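Long-range contacts in beta-glucosidase (Pseudoalteromonas sp., PDB 3F95), which is the extra C-terminal beta-sandwich domain of an exo-1,3/1,4-beta-glucanase, an enzyme that probably releases glucose from beta-glucans: residues S4-R12 with A166-P174; S84-D95 with K129-H139. One frame throughout, in Å; residues are numbered along the deposited sequence. Where two conformers were deposited one is given.

How the interactions relate
Both interactions lie in one sheet of the beta-sandwich, their centres about 10 Å apart, and share a seam: strand 161-171 of interaction 1 runs antiparallel beside strand 87-94 of interaction 2. The order across the sheet is therefore 6-8, 161-171, 87-94, 132-137. At the seam Glu89 N lies 2.7 Å from Ala169 O, a probable hydrogen bond, and Lys91 NZ forms a 2.7 Å salt bridge with Asp167 OD2. Pro174 packs its CD 3.3 Å from Tyr87 CE2 and its CB 3.5 Å from Ala135 CB. Interaction 1 brings the N-terminal segment beside a late strand, whereas interaction 2 joins strands between them in sequence.

Interaction 1 (S4-R12 with A166-P174); sequences SDSHPLFVR and ADVALTIKP
Backbone hydrogen bonds join Ser6-Pro8 to Ala169-Thr171 as antiparallel strands. His7 and Leu170 form a hydrogen-bonded pair, with His7 N 2.7 Å from Leu170 O and Leu170 N returning to His7 O; two residues further out, Ile172 N reaches Asp5 O. After Pro8 the register slips by one. Val168 O then accepts two donors, Leu9 N at 2.9 Å and Phe10 N at 3.0 Å, the second nearly straight (171° at the hydrogen), while Val168 N returns to Phe10 O from 44° above the carbonyl plane. A water extends the polar contact, accepting from Arg12 N and Asp167 N and donating to Asp167 OD1 at 2.7 Å; Asp167 OD2 is taken by Lys91.

Apolar contacts are modest. Leu9 CD1 lies 4.2 Å from Leu170 CG, and both side chains continue onto Tyr73 and Met107 in the other sheet. Phe10 meets Val168 through their CB atoms, its ring turning edge-to-face with Trp20. Ala169 CB touches Pro8 CA, and Val11 CG2 lies near Ala169 CB.

At the strand end the Asp5 carboxylate straddles two aliphatic chains. OD2 meets Ile172 CD1 at 3.4 Å, and OD1 meets Lys173 CG at 3.2 Å. With chi1 at 66°, Lys173 CG sits between its own N and carbonyl carbon, yet the chain then bends away, leaving NZ 5.5 Å from Asp5 OD1. With an alanine at Asp5, Ile172 CD1 and Lys173 CG would probably lose the carboxylate that lies against them, and the lysine a nearby negative charge.

Leu9 and Phe10 facing Val168 make a classic beta bulge, and Asp167 with Val168 facing Phe10 a G1 bulge, where the N-terminal strand of the beta-sandwich turns a corner.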
loop_
_atom_site.group_PDB
_atom_site.type_symbol
_atom_site.label_atom_id
_atom_site.label_comp_id
_atom_site.label_asym_id
_atom_site.label_seq_id
_atom_site.Cartn_x
_atom_site.Cartn_y
_atom_site.Cartn_z
ATOM N N SER A 4 7.169 16.565 -11.813
ATOM C CA SER A 4 6.110 17.606 -11.751
ATOM C C SER A 4 4.718 16.970 -11.754
ATOM O O SER A 4 3.766 17.562 -11.251
ATOM C CB SER A 4 6.252 18.571 -12.935
ATOM O OG SER A 4 5.752 17.980 -14.127
ATOM N N ASP A 5 4.614 15.776 -12.331
ATOM C CA ASP A 5 3.347 15.031 -12.409
ATOM C C ASP A 5 2.922 14.374 -11.090
ATOM O O ASP A 5 1.766 13.950 -10.951
ATOM C CB ASP A 5 3.459 13.906 -13.443
ATOM C CG ASP A 5 3.100 14.349 -14.845
ATOM O OD1 ASP A 5 3.432 13.582 -15.773
ATOM O OD2 ASP A 5 2.497 15.432 -15.023
ATOM N N SER A 6 3.857 14.263 -10.148
ATOM C CA SER A 6 3.683 13.311 -9.053
ATOM C C SER A 6 4.166 13.803 -7.695
ATOM O O SER A 6 4.994 14.722 -7.594
ATOM C CB SER A 6 4.379 11.992 -9.408
ATOM O OG SER A 6 5.793 12.134 -9.391
ATOM N N HIS A 7 3.628 13.182 -6.653
ATOM C CA HIS A 7 4.030 13.478 -5.298
ATOM C C HIS A 7 4.449 12.149 -4.644
ATOM O O HIS A 7 3.606 11.271 -4.429
ATOM C CB HIS A 7 2.888 14.128 -4.537
ATOM C CG HIS A 7 3.206 14.385 -3.103
ATOM N ND1 HIS A 7 3.987 15.446 -2.695
ATOM C CD2 HIS A 7 2.897 13.690 -1.984
ATOM C CE1 HIS A 7 4.116 15.415 -1.378
ATOM N NE2 HIS A 7 3.460 14.361 -0.922
ATOM N N PRO A 8 5.761 11.973 -4.393
ATOM C CA PRO A 8 6.227 10.697 -3.845
ATOM C C PRO A 8 5.764 10.491 -2.404
ATOM O O PRO A 8 5.703 11.458 -1.614
ATOM C CB PRO A 8 7.762 10.826 -3.911
ATOM C CG PRO A 8 7.958 12.344 -3.718
ATOM C CD PRO A 8 6.894 12.893 -4.646
ATOM N N LEU A 9 5.417 9.240 -2.077
ATOM C CA LEU A 9 5.069 8.876 -0.698
ATOM C C LEU A 9 6.059 7.876 -0.131
ATOM O O LEU A 9 6.440 7.946 1.057
ATOM C CB LEU A 9 3.649 8.289 -0.617
ATOM C CG LEU A 9 2.496 9.209 -1.092
ATOM C CD1 LEU A 9 1.157 8.459 -1.099
ATOM C CD2 LEU A 9 2.394 10.479 -0.244
ATOM N N PHE A 10 6.425 6.905 -0.967
ATOM C CA PHE A 10 7.520 5.998 -0.654
ATOM C C PHE A 10 8.263 5.640 -1.923
ATOM O O PHE A 10 7.927 4.676 -2.595
ATOM C CB PHE A 10 7.081 4.725 0.099
ATOM C CG PHE A 10 8.228 3.796 0.418
ATOM C CD1 PHE A 10 9.038 4.016 1.547
ATOM C CD2 PHE A 10 8.532 2.722 -0.419
ATOM C CE1 PHE A 10 10.129 3.161 1.824
ATOM C CE2 PHE A 10 9.628 1.880 -0.155
ATOM C CZ PHE A 10 10.421 2.101 0.967
ATOM N N VAL A 11 9.258 6.449 -2.251
ATOM C CA VAL A 11 10.103 6.183 -3.417
ATOM C C VAL A 11 11.537 6.084 -2.906
ATOM O O VAL A 11 12.254 7.094 -2.730
ATOM C CB VAL A 11 9.945 7.239 -4.584
ATOM C CG1 VAL A 11 10.775 6.780 -5.809
ATOM C CG2 VAL A 11 8.452 7.418 -4.993
ATOM N N ARG A 12 11.932 4.837 -2.667
ATOM C CA ARG A 12 13.191 4.459 -2.039
ATOM C C ARG A 12 13.255 4.726 -0.526
ATOM O O ARG A 12 13.958 4.007 0.179
ATOM C CB ARG A 12 14.399 5.099 -2.720
ATOM C CG ARG A 12 14.501 4.779 -4.215
ATOM C CD ARG A 12 15.892 5.168 -4.743
ATOM N NE ARG A 12 16.975 4.396 -4.124
ATOM C CZ ARG A 12 18.272 4.603 -4.365
ATOM N NH1 ARG A 12 18.666 5.548 -5.243
ATOM N NH2 ARG A 12 19.181 3.856 -3.771
ATOM N N ALA A 166 6.817 -1.090 -3.661
ATOM C CA ALA A 166 7.850 -0.102 -3.918
ATOM C C ALA A 166 7.268 1.073 -4.693
ATOM O O ALA A 166 6.219 0.948 -5.310
ATOM C CB ALA A 166 8.982 -0.723 -4.710
ATOM N N ASP A 167 7.973 2.202 -4.666
ATOM C CA ASP A 167 7.753 3.285 -5.627
ATOM C C ASP A 167 6.306 3.781 -5.585
ATOM O O ASP A 167 5.560 3.774 -6.607
ATOM C CB ASP A 167 8.126 2.818 -7.051
ATOM C CG ASP A 167 9.636 2.613 -7.262
ATOM O OD1 ASP A 167 10.480 2.877 -6.366
ATOM O OD2 ASP A 167 9.993 2.185 -8.386
ATOM N N VAL A 168 5.874 4.183 -4.394
ATOM C CA VAL A 168 4.497 4.603 -4.178
ATOM C C VAL A 168 4.412 6.099 -4.331
ATOM O O VAL A 168 5.125 6.848 -3.636
ATOM C CB VAL A 168 3.985 4.229 -2.755
ATOM C CG1 VAL A 168 2.530 4.560 -2.616
ATOM C CG2 VAL A 168 4.167 2.734 -2.503
ATOM N N ALA A 169 3.543 6.553 -5.234
ATOM C CA ALA A 169 3.412 8.002 -5.449
ATOM C C ALA A 169 2.029 8.380 -5.929
ATOM O O ALA A 169 1.364 7.568 -6.591
ATOM C CB ALA A 169 4.482 8.485 -6.457
ATOM N N LEU A 170 1.577 9.597 -5.569
ATOM C CA LEU A 170 0.383 10.169 -6.182
ATOM C C LEU A 170 0.802 10.752 -7.540
ATOM O O LEU A 170 1.856 11.368 -7.643
ATOM C CB LEU A 170 -0.236 11.241 -5.278
ATOM C CG LEU A 170 -0.842 10.770 -3.956
ATOM C CD1 LEU A 170 -1.104 11.929 -3.006
ATOM C CD2 LEU A 170 -2.129 9.983 -4.201
ATOM N N THR A 171 -0.010 10.523 -8.576
ATOM C CA THR A 171 0.310 11.004 -9.910
ATOM C C THR A 171 -0.944 11.452 -10.660
ATOM O O THR A 171 -2.046 10.943 -10.423
ATOM C CB THR A 171 1.051 9.934 -10.757
ATOM O OG1 THR A 171 1.477 10.533 -11.988
ATOM C CG2 THR A 171 0.132 8.757 -11.080
ATOM N N ILE A 172 -0.770 12.393 -11.585
ATOM C CA ILE A 172 -1.912 12.841 -12.379
ATOM C C ILE A 172 -2.010 12.010 -13.640
ATOM O O ILE A 172 -3.063 11.978 -14.270
ATOM C CB ILE A 172 -1.898 14.365 -12.688
ATOM C CG1 ILE A 172 -0.662 14.758 -13.501
ATOM C CG2 ILE A 172 -1.983 15.131 -11.385
ATOM C CD1 ILE A 172 -0.628 16.214 -13.924
ATOM N N LYS A 173 -0.899 11.354 -13.984
ATOM C CA LYS A 173 -0.853 10.409 -15.100
ATOM C C LYS A 173 -0.039 9.144 -14.802
ATOM O O LYS A 173 1.180 9.215 -14.526
ATOM C CB LYS A 173 -0.336 11.070 -16.395
ATOM C CG LYS A 173 1.112 11.530 -16.365
ATOM C CD LYS A 173 1.852 11.039 -17.609
ATOM C CE LYS A 173 1.155 11.485 -18.879
ATOM N NZ LYS A 173 1.597 10.730 -20.107
ATOM N N PRO A 174 -0.709 7.986 -14.914
ATOM C CA PRO A 174 -0.144 6.655 -14.766
ATOM C C PRO A 174 1.037 6.439 -15.718
ATOM O O PRO A 174 0.991 6.870 -16.886
ATOM C CB PRO A 174 -1.315 5.735 -15.127
ATOM C CG PRO A 174 -2.319 6.577 -15.805
ATOM C CD PRO A 174 -2.144 7.938 -15.236
HETATM O O HOH W 1 10.599 2.551 -3.730
#

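Interaction 2 (S84-D95 with K129-H139); sequences STGYLELKMRID and KSWHTLAIPLH
Gly86 O begins the pairing, accepting from Leu138 N at 2.9 Å; a water also donates to this oxygen and accepts from His139 N. Next, Tyr87 lays its ring obliquely across Pro137, CE1 3.7 Å from Pro137 CB, with Ala135 CB near CD1. Its CG lies anti to the carbonyl carbon (chi1 -62°), bringing the ring over the neighbouring strand.

Leu88 exchanges two backbone bonds with Ile136, and its CB touches Leu138 CD2. On the same face as Tyr87, Glu89 in one of its two conformers passes its extended chain by Thr133 CG2 and brings OE1 to Ser175 N. Leu90 points to the opposite face, where CD2 packs 3.7 Å from Ile136 CD1. Its carbonyl receives Leu134 N at 2.8 Å, almost in line with the C=O bond (177°). Lys91 runs alongside Thr133, its CG 3.6 Å from Thr133 OG1. Met92 pairs with His132 through two backbone bonds, and its CB leans on Leu134 CD1.

Arg93 lays its CB over the face of the Trp131 indole, 3.9 Å from the centroid of the five-membered ring, a CH-pi contact. The guanidinium then passes beyond the ring's NE1 corner, which lies against one of its faces, the two planes 42° apart, while Lys91 O meets the indole edge. Beyond it, one water bridges Ile94 N and Ser130 O, and the aliphatic chain of Lys129 runs past Ile94 O to Asp95 O, with CE 3.3 Å from the latter.

Leu88, Ile136 and Leu138 face the second sheet, meeting residues such as Met107, Leu104 and Ile117, while Leu90 touches Val168. The regular antiparallel pair with an apolar inner face is characteristic of a beta-sandwich, consistent with the galactose-binding domain-like family.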
loop_
_atom_site.group_PDB
_atom_site.type_symbol
_atom_site.label_atom_id
_atom_site.label_comp_id
_atom_site.label_asym_id
_atom_site.label_seq_id
_atom_site.Cartn_x
_atom_site.Cartn_y
_atom_site.Cartn_z
ATOM N N SER A 84 -7.295 15.214 -7.515
ATOM C CA SER A 84 -8.724 14.879 -7.407
ATOM C C SER A 84 -9.211 13.894 -8.477
ATOM O O SER A 84 -10.082 13.069 -8.214
ATOM C CB SER A 84 -9.596 16.141 -7.389
ATOM O OG SER A 84 -9.610 16.760 -8.660
ATOM N N THR A 85 -8.649 13.974 -9.677
ATOM C CA THR A 85 -8.899 12.959 -10.708
ATOM C C THR A 85 -7.631 12.187 -11.065
ATOM O O THR A 85 -7.470 11.731 -12.201
ATOM C CB THR A 85 -9.509 13.561 -12.013
ATOM O OG1 THR A 85 -8.833 14.782 -12.347
ATOM C CG2 THR A 85 -10.985 13.855 -11.827
ATOM N N GLY A 86 -6.744 12.043 -10.084
ATOM C CA GLY A 86 -5.459 11.380 -10.277
ATOM C C GLY A 86 -5.451 9.938 -9.787
ATOM O O GLY A 86 -6.499 9.278 -9.684
ATOM N N TYR A 87 -4.250 9.463 -9.473
ATOM C CA TYR A 87 -3.999 8.062 -9.205
ATOM C C TYR A 87 -3.049 7.919 -8.043
ATOM O O TYR A 87 -2.140 8.744 -7.864
ATOM C CB TYR A 87 -3.292 7.402 -10.397
ATOM C CG TYR A 87 -4.107 7.439 -11.651
ATOM C CD1 TYR A 87 -4.834 6.323 -12.049
ATOM C CD2 TYR A 87 -4.162 8.601 -12.440
ATOM C CE1 TYR A 87 -5.610 6.353 -13.185
ATOM C CE2 TYR A 87 -4.946 8.641 -13.592
ATOM C CZ TYR A 87 -5.654 7.507 -13.953
ATOM O OH TYR A 87 -6.427 7.519 -15.092
ATOM N N LEU A 88 -3.224 6.851 -7.280
ATOM C CA LEU A 88 -2.103 6.365 -6.482
ATOM C C LEU A 88 -1.409 5.314 -7.342
ATOM O O LEU A 88 -2.054 4.369 -7.800
ATOM C CB LEU A 88 -2.580 5.760 -5.150
ATOM C CG LEU A 88 -1.433 5.261 -4.242
ATOM C CD1 LEU A 88 -0.725 6.467 -3.609
ATOM C CD2 LEU A 88 -1.918 4.289 -3.159
ATOM N N GLU A 89 -0.115 5.492 -7.576
ATOM C CA GLU A 89 0.669 4.497 -8.296
ATOM C C GLU A 89 1.641 3.803 -7.361
ATOM O O GLU A 89 2.234 4.436 -6.484
ATOM C CB GLU A 89 1.425 5.113 -9.481
ATOM C CG GLU A 89 2.292 4.096 -10.236
ATOM C CD GLU A 89 3.226 4.718 -11.280
ATOM O OE1 GLU A 89 2.721 5.173 -12.313
ATOM O OE2 GLU A 89 4.466 4.718 -11.080
ATOM N N LEU A 90 1.802 2.494 -7.545
ATOM C CA LEU A 90 2.775 1.750 -6.755
ATOM C C LEU A 90 3.242 0.544 -7.548
ATOM O O LEU A 90 2.567 0.122 -8.478
ATOM C CB LEU A 90 2.167 1.295 -5.414
ATOM C CG LEU A 90 1.051 0.219 -5.450
ATOM C CD1 LEU A 90 0.869 -0.461 -4.074
ATOM C CD2 LEU A 90 -0.254 0.778 -5.898
ATOM N N LYS A 91 4.400 0.003 -7.207
ATOM C CA LYS A 91 4.764 -1.308 -7.726
ATOM C C LYS A 91 4.467 -2.338 -6.629
ATOM O O LYS A 91 4.685 -2.075 -5.441
ATOM C CB LYS A 91 6.235 -1.345 -8.148
ATOM C CG LYS A 91 6.549 -0.314 -9.268
ATOM C CD LYS A 91 8.013 -0.367 -9.692
ATOM C CE LYS A 91 8.289 0.634 -10.846
ATOM N NZ LYS A 91 8.100 2.036 -10.356
ATOM N N MET A 92 3.926 -3.479 -7.030
ATOM C CA MET A 92 3.602 -4.550 -6.071
ATOM C C MET A 92 3.991 -5.892 -6.672
ATOM O O MET A 92 3.907 -6.072 -7.903
ATOM C CB MET A 92 2.115 -4.518 -5.742
ATOM C CG MET A 92 1.670 -5.569 -4.710
ATOM S SD MET A 92 -0.090 -5.623 -4.421
ATOM C CE MET A 92 -0.304 -4.107 -3.485
ATOM N N ARG A 93 4.425 -6.830 -5.823
ATOM C CA ARG A 93 4.630 -8.216 -6.217
ATOM C C ARG A 93 3.909 -9.060 -5.162
ATOM O O ARG A 93 4.137 -8.871 -3.958
ATOM C CB ARG A 93 6.126 -8.537 -6.206
ATOM C CG ARG A 93 6.470 -9.994 -6.481
ATOM C CD ARG A 93 7.984 -10.218 -6.439
ATOM N NE ARG A 93 8.478 -10.012 -5.071
ATOM C CZ ARG A 93 9.755 -9.918 -4.710
ATOM N NH1 ARG A 93 10.729 -10.007 -5.609
ATOM N NH2 ARG A 93 10.061 -9.729 -3.428
ATOM N N ILE A 94 3.034 -9.963 -5.579
ATOM C CA ILE A 94 2.355 -10.815 -4.600
ATOM C C ILE A 94 2.975 -12.195 -4.712
ATOM O O ILE A 94 2.676 -12.932 -5.655
ATOM C CB ILE A 94 0.833 -10.846 -4.827
ATOM C CG1 ILE A 94 0.273 -9.409 -4.757
ATOM C CG2 ILE A 94 0.124 -11.796 -3.787
ATOM C CD1 ILE A 94 -1.255 -9.362 -4.977
ATOM N N ASP A 95 3.865 -12.525 -3.777
ATOM C CA ASP A 95 4.527 -13.834 -3.833
ATOM C C ASP A 95 3.744 -14.967 -3.177
ATOM O O ASP A 95 3.931 -16.130 -3.518
ATOM C CB ASP A 95 5.951 -13.760 -3.318
ATOM C CG ASP A 95 6.012 -13.267 -1.907
ATOM O OD1 ASP A 95 5.612 -12.107 -1.660
ATOM O OD2 ASP A 95 6.474 -14.034 -1.043
ATOM N N LYS A 129 3.412 -13.814 -9.791
ATOM C CA LYS A 129 4.299 -13.508 -8.655
ATOM C C LYS A 129 5.474 -12.617 -9.069
ATOM O O LYS A 129 6.542 -12.649 -8.452
ATOM C CB LYS A 129 4.806 -14.793 -7.975
ATOM C CG LYS A 129 3.686 -15.693 -7.457
ATOM C CD LYS A 129 4.225 -16.917 -6.745
ATOM C CE LYS A 129 3.095 -17.785 -6.205
ATOM N NZ LYS A 129 2.334 -18.433 -7.321
ATOM N N SER A 130 5.265 -11.821 -10.113
ATOM C CA SER A 130 6.248 -10.864 -10.586
ATOM C C SER A 130 5.835 -9.471 -10.146
ATOM O O SER A 130 4.691 -9.252 -9.765
ATOM C CB SER A 130 6.341 -10.878 -12.119
ATOM O OG SER A 130 6.528 -12.194 -12.604
ATOM N N TRP A 131 6.769 -8.533 -10.229
ATOM C CA TRP A 131 6.461 -7.126 -9.988
ATOM C C TRP A 131 5.567 -6.596 -11.092
ATOM O O TRP A 131 5.755 -6.975 -12.281
ATOM C CB TRP A 131 7.727 -6.275 -9.943
ATOM C CG TRP A 131 8.514 -6.440 -8.682
ATOM C CD1 TRP A 131 9.594 -7.258 -8.478
ATOM C CD2 TRP A 131 8.287 -5.741 -7.444
ATOM N NE1 TRP A 131 10.057 -7.116 -7.169
ATOM C CE2 TRP A 131 9.275 -6.187 -6.521
ATOM C CE3 TRP A 131 7.341 -4.784 -7.027
ATOM C CZ2 TRP A 131 9.354 -5.692 -5.193
ATOM C CZ3 TRP A 131 7.413 -4.299 -5.693
ATOM C CH2 TRP A 131 8.413 -4.759 -4.804
ATOM N N HIS A 132 4.601 -5.753 -10.712
ATOM C CA HIS A 132 3.760 -4.977 -11.645
ATOM C C HIS A 132 3.563 -3.560 -11.134
ATOM O O HIS A 132 3.464 -3.331 -9.918
ATOM C CB HIS A 132 2.391 -5.613 -11.837
ATOM C CG HIS A 132 2.481 -7.034 -12.291
ATOM N ND1 HIS A 132 2.727 -7.374 -13.604
ATOM C CD2 HIS A 132 2.435 -8.195 -11.600
ATOM C CE1 HIS A 132 2.806 -8.691 -13.705
ATOM N NE2 HIS A 132 2.636 -9.215 -12.503
ATOM N N THR A 133 3.521 -2.609 -12.053
ATOM C CA THR A 133 3.203 -1.243 -11.700
ATOM C C THR A 133 1.685 -1.064 -11.791
ATOM O O THR A 133 1.081 -1.241 -12.857
ATOM C CB THR A 133 3.907 -0.239 -12.631
ATOM O OG1 THR A 133 5.304 -0.507 -12.614
ATOM C CG2 THR A 133 3.668 1.175 -12.149
ATOM N N LEU A 134 1.075 -0.732 -10.655
ATOM C CA LEU A 134 -0.380 -0.588 -10.566
ATOM C C LEU A 134 -0.741 0.894 -10.448
ATOM O O LEU A 134 -0.160 1.621 -9.612
ATOM C CB LEU A 134 -0.904 -1.366 -9.344
ATOM C CG LEU A 134 -0.599 -2.865 -9.247
ATOM C CD1 LEU A 134 -1.187 -3.445 -7.941
ATOM C CD2 LEU A 134 -1.183 -3.613 -10.498
ATOM N N ALA A 135 -1.652 1.359 -11.303
ATOM C CA ALA A 135 -2.170 2.721 -11.216
ATOM C C ALA A 135 -3.614 2.677 -10.715
ATOM O O ALA A 135 -4.464 2.005 -11.284
ATOM C CB ALA A 135 -2.042 3.484 -12.576
ATOM N N ILE A 136 -3.870 3.342 -9.595
ATOM C CA ILE A 136 -5.188 3.250 -8.966
ATOM C C ILE A 136 -5.942 4.578 -9.031
ATOM O O ILE A 136 -5.634 5.508 -8.278
ATOM C CB ILE A 136 -5.100 2.754 -7.492
ATOM C CG1 ILE A 136 -4.371 1.402 -7.452
ATOM C CG2 ILE A 136 -6.494 2.650 -6.913
ATOM C CD1 ILE A 136 -3.941 0.946 -6.061
ATOM N N PRO A 137 -6.930 4.673 -9.941
ATOM C CA PRO A 137 -7.653 5.944 -10.038
ATOM C C PRO A 137 -8.321 6.227 -8.700
ATOM O O PRO A 137 -8.912 5.326 -8.097
ATOM C CB PRO A 137 -8.681 5.716 -11.141
ATOM C CG PRO A 137 -8.659 4.214 -11.441
ATOM C CD PRO A 137 -7.393 3.648 -10.896
ATOM N N LEU A 138 -8.178 7.456 -8.221
ATOM C CA LEU A 138 -8.697 7.807 -6.893
ATOM C C LEU A 138 -10.204 8.026 -6.895
ATOM O O LEU A 138 -10.872 7.883 -5.866
ATOM C CB LEU A 138 -7.955 9.027 -6.331
ATOM C CG LEU A 138 -6.442 8.816 -6.111
ATOM C CD1 LEU A 138 -5.786 10.054 -5.515
ATOM C CD2 LEU A 138 -6.158 7.578 -5.234
ATOM N N HIS A 139 -10.747 8.362 -8.055
ATOM C CA HIS A 139 -12.174 8.633 -8.115
ATOM C C HIS A 139 -12.920 7.839 -9.179
ATOM O O HIS A 139 -12.526 7.799 -10.339
ATOM C CB HIS A 139 -12.414 10.127 -8.213
ATOM C CG HIS A 139 -12.025 10.865 -6.965
ATOM N ND1 HIS A 139 -10.772 11.408 -6.782
ATOM C CD2 HIS A 139 -12.711 11.115 -5.825
ATOM C CE1 HIS A 139 -10.708 11.984 -5.597
ATOM N NE2 HIS A 139 -11.871 11.820 -4.996
HETATM O O HOH W 2 -9.120 9.670 -9.921
HETATM O O HOH W 3 2.607 -10.388 -8.403
#